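Local coordinates for functional macrophage inflammatory protein 1-alpha homolog (Human herpesvirus 8, PDB 1ZXT) that acts as a viral CC chemokine that binds CCR chemokine receptors, probably mimicking host signals during herpesvirus infection, at residues V40-K45 with I50-S55. Numbering follows the deposited sequence.
Sequences VILLTK and ICADPS
Val40 and Ala52 exchange two backbone hydrogen bonds, Val40 N to Ala52 O at 3.0 Å and Ala52 N to Val40 O at 2.9 Å. Leu42 and Ile50 form the next hydrogen-bonded pair. Here Leu42 N donates to Ile50 O at 2.9 Å, and Ile50 N donates to Leu42 O at 3.1 Å. Ile50 O also receives a CA-H...O contact from Ile41 CA. Between these pairs lies the non-hydrogen-bonded pair Ile41 and Cys51. Ile41 CD1 touches Cys51 SG at 3.9 Å, on the face where Cys51 is disulfide-bonded to Cys12. Val40, Leu42, Ile50 and Ala52 put apolar side chains on the opposite face. Leu42 CD1 meets Ala52 CB at 4.0 Å, and helix 57-64 covers them through Leu62 and Val59. Val40 CG1, anti to its carbonyl carbon (chi1 -59°), lies 3.9 Å from Pro54 CB, just past the strand end. The Thr44 and Ile50 side chains cross at about a right angle, with Thr44 CG2 3.9 Å from Ile50 CD1. Thr44 OG1 accepts a hydrogen bond from Arg48 N, in the turn. The contact thus pairs the hairpin strands 40-44 and 49-52 of the three-stranded Greek key chemokine sheet. Backbone bonds fix its register, one face packs against the helix, and the disulfide ties the other to the N-terminal region.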
# COMPACT_ATOMS: atom_id res chain seq x y z
N VAL A 40 0.78 3.56 0.48
CA VAL A 40 -0.26 2.48 0.41
C VAL A 40 0.46 1.17 0.30
O VAL A 40 1.54 1.11 -0.31
CB VAL A 40 -1.33 2.67 -0.70
CG1 VAL A 40 -2.10 3.97 -0.52
CG2 VAL A 40 -0.77 2.56 -2.10
N ILE A 41 -0.14 0.13 0.85
CA ILE A 41 0.27 -1.24 0.58
C ILE A 41 -0.60 -1.85 -0.47
O ILE A 41 -1.79 -1.89 -0.33
CB ILE A 41 0.25 -2.08 1.86
CG1 ILE A 41 1.10 -1.42 2.94
CG2 ILE A 41 0.64 -3.58 1.65
CD1 ILE A 41 2.51 -1.11 2.52
N LEU A 42 0.02 -2.35 -1.54
CA LEU A 42 -0.64 -3.27 -2.46
C LEU A 42 -0.34 -4.66 -2.01
O LEU A 42 0.77 -5.13 -2.10
CB LEU A 42 -0.17 -3.08 -3.88
CG LEU A 42 -0.28 -1.64 -4.38
CD1 LEU A 42 0.39 -1.53 -5.73
CD2 LEU A 42 -1.69 -1.08 -4.40
N LEU A 43 -1.36 -5.34 -1.52
CA LEU A 43 -1.16 -6.66 -0.90
C LEU A 43 -1.40 -7.74 -1.91
O LEU A 43 -2.43 -7.82 -2.64
CB LEU A 43 -2.08 -6.84 0.32
CG LEU A 43 -1.92 -8.19 1.06
CD1 LEU A 43 -0.68 -8.12 1.88
CD2 LEU A 43 -3.18 -8.54 1.85
N THR A 44 -0.44 -8.63 -2.05
CA THR A 44 -0.64 -9.67 -3.11
C THR A 44 -1.39 -10.86 -2.55
O THR A 44 -1.45 -11.03 -1.36
CB THR A 44 0.69 -10.18 -3.75
OG1 THR A 44 1.34 -11.01 -2.80
CG2 THR A 44 1.73 -9.04 -3.98
N LYS A 45 -1.93 -11.69 -3.45
CA LYS A 45 -2.60 -12.97 -3.10
C LYS A 45 -1.72 -13.88 -2.21
O LYS A 45 -2.24 -14.65 -1.39
CB LYS A 45 -3.10 -13.75 -4.36
CG LYS A 45 -4.24 -13.04 -5.07
CD LYS A 45 -4.44 -13.41 -6.46
CE LYS A 45 -5.50 -12.55 -7.13
NZ LYS A 45 -5.89 -13.19 -8.40
N ILE A 50 3.55 -4.72 -0.81
CA ILE A 50 4.26 -3.90 -1.77
C ILE A 50 3.97 -2.44 -1.42
O ILE A 50 2.89 -1.93 -1.58
CB ILE A 50 3.85 -4.19 -3.22
CG1 ILE A 50 4.18 -5.64 -3.65
CG2 ILE A 50 4.53 -3.17 -4.17
CD1 ILE A 50 3.82 -5.93 -5.03
N CYS A 51 5.01 -1.72 -1.03
CA CYS A 51 4.94 -0.24 -0.80
C CYS A 51 4.78 0.51 -2.12
O CYS A 51 5.63 0.36 -3.01
CB CYS A 51 6.16 0.23 -0.16
SG CYS A 51 6.12 0.02 1.65
N ALA A 52 3.73 1.32 -2.22
CA ALA A 52 3.49 2.14 -3.40
C ALA A 52 3.06 3.56 -3.00
O ALA A 52 2.47 3.77 -1.95
CB ALA A 52 2.51 1.46 -4.25
N ASP A 53 3.38 4.50 -3.87
CA ASP A 53 3.23 5.92 -3.67
C ASP A 53 1.92 6.46 -4.24
O ASP A 53 1.77 6.54 -5.47
CB ASP A 53 4.34 6.60 -4.41
CG ASP A 53 4.45 8.07 -4.07
OD1 ASP A 53 3.61 8.64 -3.37
OD2 ASP A 53 5.38 8.72 -4.49
N PRO A 54 0.95 6.81 -3.37
CA PRO A 54 -0.37 7.24 -3.82
C PRO A 54 -0.37 8.59 -4.51
O PRO A 54 -1.40 8.95 -5.11
CB PRO A 54 -1.22 7.20 -2.54
CG PRO A 54 -0.28 7.42 -1.48
CD PRO A 54 1.00 6.75 -1.90
N SER A 55 0.76 9.28 -4.51
CA SER A 55 0.92 10.47 -5.36
C SER A 55 1.14 10.18 -6.81
O SER A 55 1.08 11.11 -7.66
CB SER A 55 2.06 11.32 -4.83
OG SER A 55 3.30 10.83 -5.25